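3-oxoacyl-[acyl-carrier-protein] synthase 3 (Micrococcus luteus NCTC 2665, PDB 4EWP) probably catalyses the first condensation of fatty acid synthesis, joining an acyl-CoA primer to two carbons from malonyl-ACP. Local coordinates at residues Y128-A133 against G343-R348; P187-S192 against A255-D260. All blocks are in the same frame, centred on the assembly; numbering follows the deposited sequence.

Interactions 1 and 2 meet on one mixed sheet, with centres 10 Å apart. Strands 341-348 and 189-192 are antiparallel neighbours in it, tied where Ala344 N bonds Val189 O at 2.8 Å. Interaction 1 sets helix 125-138 on one side of this pair; interaction 2 sets helix 240-262 on the other. They also touch directly: Ala131 CB lies 3.3 Å from Ser188 OG, and Tyr128 CD2 comes within 3.5 Å of Trp190 CZ3 in an edge-to-face ring pair. Interaction 1 is nearer the predicted catalytic residues, with the side chain of Tyr128 about 9 Å from that of Cys123 and Gly343 about 9 Å from the side chain of His275; interaction 2 lies away from them.

Interaction 1 of 2, residues Y128-A133 against G343-R348; sequences YGVAQA and GAQVVR
Gln345 presents the face of its amide to Val130, whose CG1 sits over it, 3.8 Å from Gln345 CD and 3.9 Å from OE1. The glutamine side chain already heads for the helix as it leaves the strand, and the bend at its second torsion (chi2 96°) sets the direction of the amide at its end, with the nitrogen beside Ala131 N. Gln345 NE2 stands 3.6 Å from Ala131 N and 4.0 Å from Ala131 CB; both are van der Waals approaches. The hydrogen bonds of this buried amide go elsewhere: NE2 reaches the carbonyl of Cys127, one residue before the segment, and the hydroxyl of Ser188, while OE1 takes a bond from Gln333 NE2 on the adjacent strand 330-337. With both ends engaged, rotation of the amide should be restricted. Val130 also packs on Gln333, so it touches both members of this hydrogen-bonded glutamine pair.

At the other end of the contact Tyr128 presents a ring edge to the strand, its CE1 4.5 Å from Gly343 N, which lies near the ring plane. The bare glycine backbone is what meets the ring here. Tyr128 OH extends past the strand to Gly191 O and to Ala116 N of the second subunit, anchoring the ring across the dimer interface.

The axes of the two segments approach to 8.1 Å at 59°. Helix 125-138 follows the predicted nucleophile Cys123 and runs between the sheet containing 144-152 and that containing 341-348, as does the buried central helical layer of the five-layered thiolase fold.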
ATOM      1  N   TYR A 128      10.850   1.888   1.087  1.00 17.27           N
ATOM      2  CA  TYR A 128       9.777   2.658   0.442  1.00 17.59           C
ATOM      3  C   TYR A 128       9.047   3.446   1.529  1.00 18.02           C
ATOM      4  O   TYR A 128       8.712   4.607   1.343  1.00 17.26           O
ATOM      5  CB  TYR A 128       8.776   1.739  -0.302  1.00 12.91           C
ATOM      6  CG  TYR A 128       9.035   1.560  -1.787  1.00 15.34           C
ATOM      7  CD1 TYR A 128      10.214   0.958  -2.251  1.00 18.34           C
ATOM      8  CD2 TYR A 128       8.093   1.972  -2.733  1.00 14.21           C
ATOM      9  CE1 TYR A 128      10.457   0.788  -3.625  1.00 15.84           C
ATOM     10  CE2 TYR A 128       8.325   1.816  -4.105  1.00 15.49           C
ATOM     11  CZ  TYR A 128       9.498   1.223  -4.547  1.00 18.97           C
ATOM     12  OH  TYR A 128       9.715   1.070  -5.901  1.00 18.29           O
ATOM     13  N   GLY A 129       8.810   2.799   2.673  1.00 18.32           N
ATOM     14  CA  GLY A 129       8.169   3.456   3.801  1.00 14.83           C
ATOM     15  C   GLY A 129       8.973   4.662   4.258  1.00 16.84           C
ATOM     16  O   GLY A 129       8.423   5.718   4.544  1.00 18.35           O
ATOM     17  N   VAL A 130      10.292   4.514   4.311  1.00 19.12           N
ATOM     18  CA  VAL A 130      11.142   5.596   4.787  1.00 16.81           C
ATOM     19  C   VAL A 130      11.134   6.748   3.784  1.00 16.55           C
ATOM     20  O   VAL A 130      11.077   7.904   4.180  1.00 16.89           O
ATOM     21  CB  VAL A 130      12.576   5.098   5.096  1.00 13.97           C
ATOM     22  CG1 VAL A 130      13.544   6.267   5.294  1.00 12.42           C
ATOM     23  CG2 VAL A 130      12.556   4.182   6.339  1.00 11.89           C
ATOM     24  N   ALA A 131      11.158   6.427   2.489  1.00 16.15           N
ATOM     25  CA  ALA A 131      11.097   7.456   1.451  1.00 16.39           C
ATOM     26  C   ALA A 131       9.818   8.264   1.636  1.00 20.55           C
ATOM     27  O   ALA A 131       9.826   9.501   1.591  1.00 19.25           O
ATOM     28  CB  ALA A 131      11.131   6.824   0.068  1.00 14.92           C
ATOM     29  N   GLN A 132       8.715   7.555   1.871  1.00 20.99           N
ATOM     30  CA  GLN A 132       7.420   8.206   2.034  1.00 22.80           C
ATOM     31  C   GLN A 132       7.393   9.063   3.299  1.00 20.52           C
ATOM     32  O   GLN A 132       7.046  10.237   3.258  1.00 19.55           O
ATOM     33  CB  GLN A 132       6.305   7.156   2.055  1.00 19.12           C
ATOM     34  CG  GLN A 132       6.033   6.514   0.707  1.00 16.96           C
ATOM     35  CD  GLN A 132       5.157   5.292   0.831  1.00 18.68           C
ATOM     36  OE1 GLN A 132       4.080   5.353   1.417  1.00 22.58           O
ATOM     37  NE2 GLN A 132       5.615   4.177   0.293  1.00 15.33           N
ATOM     38  N   ALA A 133       7.797   8.462   4.413  1.00 19.23           N
ATOM     39  CA  ALA A 133       7.873   9.158   5.692  1.00 22.37           C
ATOM     40  C   ALA A 133       8.722  10.430   5.574  1.00 22.77           C
ATOM     41  O   ALA A 133       8.315  11.508   6.020  1.00 21.30           O
ATOM     42  CB  ALA A 133       8.447   8.220   6.772  1.00 17.91           C
ATOM     43  N   GLY A 343      14.826   0.174  -2.805  1.00 20.42           N
ATOM     44  CA  GLY A 343      14.920   1.488  -2.194  1.00 22.21           C
ATOM     45  C   GLY A 343      16.147   1.580  -1.295  1.00 24.72           C
ATOM     46  O   GLY A 343      16.504   0.598  -0.623  1.00 22.90           O
ATOM     47  N   ALA A 344      16.797   2.747  -1.290  1.00 22.28           N
ATOM     48  CA  ALA A 344      17.984   2.959  -0.472  1.00 21.09           C
ATOM     49  C   ALA A 344      18.102   4.385   0.061  1.00 23.47           C
ATOM     50  O   ALA A 344      17.702   5.342  -0.609  1.00 24.20           O
ATOM     51  CB  ALA A 344      19.254   2.598  -1.265  1.00 14.91           C
ATOM     52  N   GLN A 345      18.692   4.508   1.250  1.00 21.89           N
ATOM     53  CA  GLN A 345      19.005   5.799   1.865  1.00 20.29           C
ATOM     54  C   GLN A 345      20.244   5.681   2.731  1.00 21.15           C
ATOM     55  O   GLN A 345      20.560   4.607   3.245  1.00 21.04           O
ATOM     56  CB  GLN A 345      17.871   6.269   2.788  1.00 18.06           C
ATOM     57  CG  GLN A 345      16.553   6.480   2.131  1.00 20.02           C
ATOM     58  CD  GLN A 345      15.636   5.279   2.261  1.00 20.18           C
ATOM     59  OE1 GLN A 345      15.948   4.295   2.936  1.00 17.95           O
ATOM     60  NE2 GLN A 345      14.485   5.362   1.613  1.00 21.76           N
ATOM     61  N   VAL A 346      20.926   6.795   2.930  1.00 24.02           N
ATOM     62  CA  VAL A 346      21.873   6.878   4.030  1.00 25.29           C
ATOM     63  C   VAL A 346      21.153   7.549   5.201  1.00 25.45           C
ATOM     64  O   VAL A 346      20.464   8.572   5.034  1.00 21.39           O
ATOM     65  CB  VAL A 346      23.143   7.633   3.639  1.00 28.70           C
ATOM     66  CG1 VAL A 346      24.020   7.863   4.859  1.00 26.69           C
ATOM     67  CG2 VAL A 346      23.907   6.845   2.547  1.00 18.95           C
ATOM     68  N   VAL A 347      21.256   6.946   6.375  1.00 21.98           N
ATOM     69  CA  VAL A 347      20.554   7.476   7.529  1.00 21.12           C
ATOM     70  C   VAL A 347      21.488   7.634   8.717  1.00 23.46           C
ATOM     71  O   VAL A 347      22.403   6.849   8.899  1.00 24.09           O
ATOM     72  CB  VAL A 347      19.348   6.602   7.941  1.00 17.05           C
ATOM     73  CG1 VAL A 347      18.331   6.499   6.792  1.00 15.35           C
ATOM     74  CG2 VAL A 347      19.803   5.225   8.413  1.00 16.71           C
ATOM     75  N   ARG A 348      21.254   8.682   9.503  1.00 26.72           N
ATOM     76  CA  ARG A 348      21.918   8.861  10.785  1.00 24.57           C
ATOM     77  C   ARG A 348      21.218   7.978  11.817  1.00 26.10           C
ATOM     78  O   ARG A 348      20.037   8.170  12.104  1.00 27.04           O
ATOM     79  CB  ARG A 348      21.824  10.324  11.191  1.00 27.27           C
ATOM     80  CG  ARG A 348      22.660  10.695  12.396  1.00 35.83           C
ATOM     81  CD  ARG A 348      23.317  12.042  12.189  1.00 41.20           C
ATOM     82  NE  ARG A 348      24.730  11.871  11.867  1.00 49.52           N
ATOM     83  CZ  ARG A 348      25.354  12.484  10.865  1.00 54.16           C
ATOM     84  NH1 ARG A 348      24.688  13.322  10.075  1.00 56.69           N
ATOM     85  NH2 ARG A 348      26.646  12.254  10.654  1.00 54.04           N
TER

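Interaction 2 of 2, residues P187-S192 against A255-D260; sequences PSVWGS and AREALD
Val189 carries the apolar side of this contact, and its two methyls meet different parts of the helix. CG2 presses on the backbone of Ala258, 3.5 Å from Ala258 CA and 3.7 Å from Ala258 N, with Ala258 CB next at 3.9 Å. With only a methyl on Ala258, CG2 can lie against the helix backbone, and the CA atoms of Val189 and Ala258 are 5.6 Å apart. CG1 is directed to the preceding residue, Glu257: anti to the backbone N (chi1 179°), it reaches the end of that side chain, whose OE2 lies 4.1 Å away. That is a loose contact of a methyl with a carboxylate, the two side chains crossing at a slant. The glutamate chain is extended (chi2 174°), which carries its charged end past the valine at the solvent-exposed side of the contact.

A water supplies the polar link. It donates to Pro187 O at 2.6 Å and to Ala258 O at 2.9 Å, the two acceptors subtending roughly 145° at its oxygen. Both partners are carbonyl oxygens, so neither could bond the other, and the water supplies both donors.

Further out, Gly191 pairs through its backbone with Tyr342, which keeps 189-192 alongside strand 341-348. Ala258 packs on Ala344 and Leu332, and Leu259 on Val346 and Leu332, so adjacent sides of the helix also cover strands 341-348 and 330-337. Ser192 OG bonds Ala114 O of the second subunit. Helix 240-262 thus spans strands 189-192, 341-348 and 330-337 on one face of the sheet, while Ser188 and Trp190 touch Ala131 of helix 125-138 on the opposite face.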
ATOM      1  N   PRO A 187      18.739  11.695   0.335  1.00 20.60           N
ATOM      2  CA  PRO A 187      17.704  11.580  -0.707  1.00 21.76           C
ATOM      3  C   PRO A 187      17.524  10.142  -1.146  1.00 23.88           C
ATOM      4  O   PRO A 187      18.507   9.460  -1.463  1.00 21.85           O
ATOM      5  CB  PRO A 187      18.256  12.421  -1.870  1.00 18.52           C
ATOM      6  CG  PRO A 187      19.254  13.372  -1.221  1.00 24.06           C
ATOM      7  CD  PRO A 187      19.835  12.607  -0.049  1.00 19.75           C
ATOM      8  N   SER A 188      16.281   9.675  -1.166  1.00 20.53           N
ATOM      9  CA  SER A 188      16.039   8.282  -1.503  1.00 21.40           C
ATOM     10  C   SER A 188      16.450   7.951  -2.932  1.00 21.05           C
ATOM     11  O   SER A 188      16.256   8.743  -3.851  1.00 23.72           O
ATOM     12  CB  SER A 188      14.576   7.910  -1.273  1.00 22.55           C
ATOM     13  OG  SER A 188      14.311   7.776   0.115  1.00 24.61           O
ATOM     14  N   VAL A 189      17.036   6.771  -3.098  1.00 21.15           N
ATOM     15  CA  VAL A 189      17.277   6.188  -4.415  1.00 20.65           C
ATOM     16  C   VAL A 189      16.407   4.927  -4.507  1.00 19.39           C
ATOM     17  O   VAL A 189      16.685   3.907  -3.865  1.00 16.57           O
ATOM     18  CB  VAL A 189      18.762   5.830  -4.620  1.00 23.62           C
ATOM     19  CG1 VAL A 189      18.968   5.188  -6.005  1.00 22.01           C
ATOM     20  CG2 VAL A 189      19.625   7.087  -4.465  1.00 22.83           C
ATOM     21  N   TRP A 190      15.314   5.017  -5.251  1.00 15.34           N
ATOM     22  CA  TRP A 190      14.355   3.936  -5.235  1.00 16.09           C
ATOM     23  C   TRP A 190      13.744   3.784  -6.616  1.00 19.85           C
ATOM     24  O   TRP A 190      13.701   4.740  -7.407  1.00 19.59           O
ATOM     25  CB  TRP A 190      13.304   4.116  -4.117  1.00 13.99           C
ATOM     26  CG  TRP A 190      12.504   5.420  -4.157  1.00 14.49           C
ATOM     27  CD1 TRP A 190      12.908   6.616  -4.663  1.00 18.46           C
ATOM     28  CD2 TRP A 190      11.170   5.624  -3.669  1.00 14.58           C
ATOM     29  NE1 TRP A 190      11.907   7.555  -4.534  1.00 18.09           N
ATOM     30  CE2 TRP A 190      10.830   6.970  -3.922  1.00 17.49           C
ATOM     31  CE3 TRP A 190      10.232   4.798  -3.045  1.00 13.89           C
ATOM     32  CZ2 TRP A 190       9.591   7.516  -3.563  1.00 17.49           C
ATOM     33  CZ3 TRP A 190       8.994   5.334  -2.699  1.00 15.13           C
ATOM     34  CH2 TRP A 190       8.685   6.682  -2.958  1.00 16.66           C
ATOM     35  N   GLY A 191      13.303   2.573  -6.927  1.00 17.18           N
ATOM     36  CA  GLY A 191      12.825   2.301  -8.272  1.00 13.57           C
ATOM     37  C   GLY A 191      12.167   0.952  -8.415  1.00 16.81           C
ATOM     38  O   GLY A 191      11.947   0.236  -7.431  1.00 18.82           O
ATOM     39  N   SER A 192      11.867   0.601  -9.661  1.00 17.66           N
ATOM     40  CA  SER A 192      11.133  -0.609  -9.971  1.00 17.14           C
ATOM     41  C   SER A 192      11.580  -1.120 -11.330  1.00 19.46           C
ATOM     42  O   SER A 192      12.090  -0.368 -12.159  1.00 24.31           O
ATOM     43  CB  SER A 192       9.628  -0.318 -10.029  1.00 16.12           C
ATOM     44  OG  SER A 192       9.300   0.367 -11.238  1.00 16.36           O
ATOM     45  N   ALA A 255      23.315   1.255  -4.477  1.00 25.12           N
ATOM     46  CA  ALA A 255      23.987   1.674  -3.249  1.00 28.45           C
ATOM     47  C   ALA A 255      25.013   2.784  -3.510  1.00 26.53           C
ATOM     48  O   ALA A 255      25.083   3.772  -2.776  1.00 27.85           O
ATOM     49  CB  ALA A 255      24.641   0.480  -2.568  1.00 31.57           C
ATOM     50  N   ARG A 256      25.813   2.630  -4.555  1.00 22.15           N
ATOM     51  CA  ARG A 256      26.797   3.663  -4.871  1.00 28.63           C
ATOM     52  C   ARG A 256      26.076   4.954  -5.245  1.00 31.75           C
ATOM     53  O   ARG A 256      26.507   6.051  -4.885  1.00 31.18           O
ATOM     54  CB  ARG A 256      27.768   3.216  -5.974  1.00 30.89           C
ATOM     55  CG  ARG A 256      28.800   2.181  -5.482  1.00 38.87           C
ATOM     56  CD  ARG A 256      29.842   1.806  -6.551  1.00 41.06           C
ATOM     57  NE  ARG A 256      29.235   1.066  -7.657  1.00 45.56           N
ATOM     58  CZ  ARG A 256      29.439  -0.225  -7.911  1.00 46.29           C
ATOM     59  NH1 ARG A 256      30.266  -0.943  -7.147  1.00 44.44           N
ATOM     60  NH2 ARG A 256      28.824  -0.793  -8.942  1.00 43.31           N
ATOM     61  N   GLU A 257      24.960   4.823  -5.949  1.00 30.73           N
ATOM     62  CA  GLU A 257      24.177   5.992  -6.279  1.00 33.01           C
ATOM     63  C   GLU A 257      23.637   6.671  -5.001  1.00 27.77           C
ATOM     64  O   GLU A 257      23.690   7.894  -4.871  1.00 20.02           O
ATOM     65  CB  GLU A 257      23.052   5.607  -7.229  1.00 39.17           C
ATOM     66  CG  GLU A 257      22.500   6.762  -8.038  1.00 49.21           C
ATOM     67  CD  GLU A 257      21.482   6.302  -9.068  1.00 54.37           C
ATOM     68  OE1 GLU A 257      21.679   5.199  -9.642  1.00 58.14           O
ATOM     69  OE2 GLU A 257      20.492   7.041  -9.290  1.00 48.91           O
ATOM     70  N   ALA A 258      23.131   5.874  -4.060  1.00 21.60           N
ATOM     71  CA  ALA A 258      22.627   6.404  -2.797  1.00 21.23           C
ATOM     72  C   ALA A 258      23.750   7.119  -2.029  1.00 21.46           C
ATOM     73  O   ALA A 258      23.592   8.251  -1.577  1.00 24.00           O
ATOM     74  CB  ALA A 258      21.986   5.284  -1.948  1.00 17.27           C
ATOM     75  N   LEU A 259      24.897   6.476  -1.905  1.00 25.90           N
ATOM     76  CA  LEU A 259      26.053   7.136  -1.301  1.00 24.72           C
ATOM     77  C   LEU A 259      26.371   8.456  -2.013  1.00 27.61           C
ATOM     78  O   LEU A 259      26.587   9.483  -1.363  1.00 29.41           O
ATOM     79  CB  LEU A 259      27.284   6.223  -1.339  1.00 26.75           C
ATOM     80  CG  LEU A 259      27.255   4.925  -0.523  1.00 25.77           C
ATOM     81  CD1 LEU A 259      28.491   4.108  -0.828  1.00 23.78           C
ATOM     82  CD2 LEU A 259      27.155   5.190   0.979  1.00 28.77           C
ATOM     83  N   ASP A 260      26.407   8.434  -3.343  1.00 25.29           N
ATOM     84  CA  ASP A 260      26.772   9.634  -4.094  1.00 31.47           C
ATOM     85  C   ASP A 260      25.772  10.763  -3.864  1.00 30.79           C
ATOM     86  O   ASP A 260      26.171  11.895  -3.607  1.00 30.13           O
ATOM     87  CB  ASP A 260      26.930   9.345  -5.588  1.00 43.45           C
ATOM     88  CG  ASP A 260      27.318  10.586  -6.383  1.00 55.55           C
ATOM     89  OD1 ASP A 260      28.526  10.913  -6.426  1.00 62.95           O
ATOM     90  OD2 ASP A 260      26.418  11.237  -6.966  1.00 55.91           O
TER
HETATM   91  O   HOH W   1      21.040   9.434  -0.916  1.00 28.60           O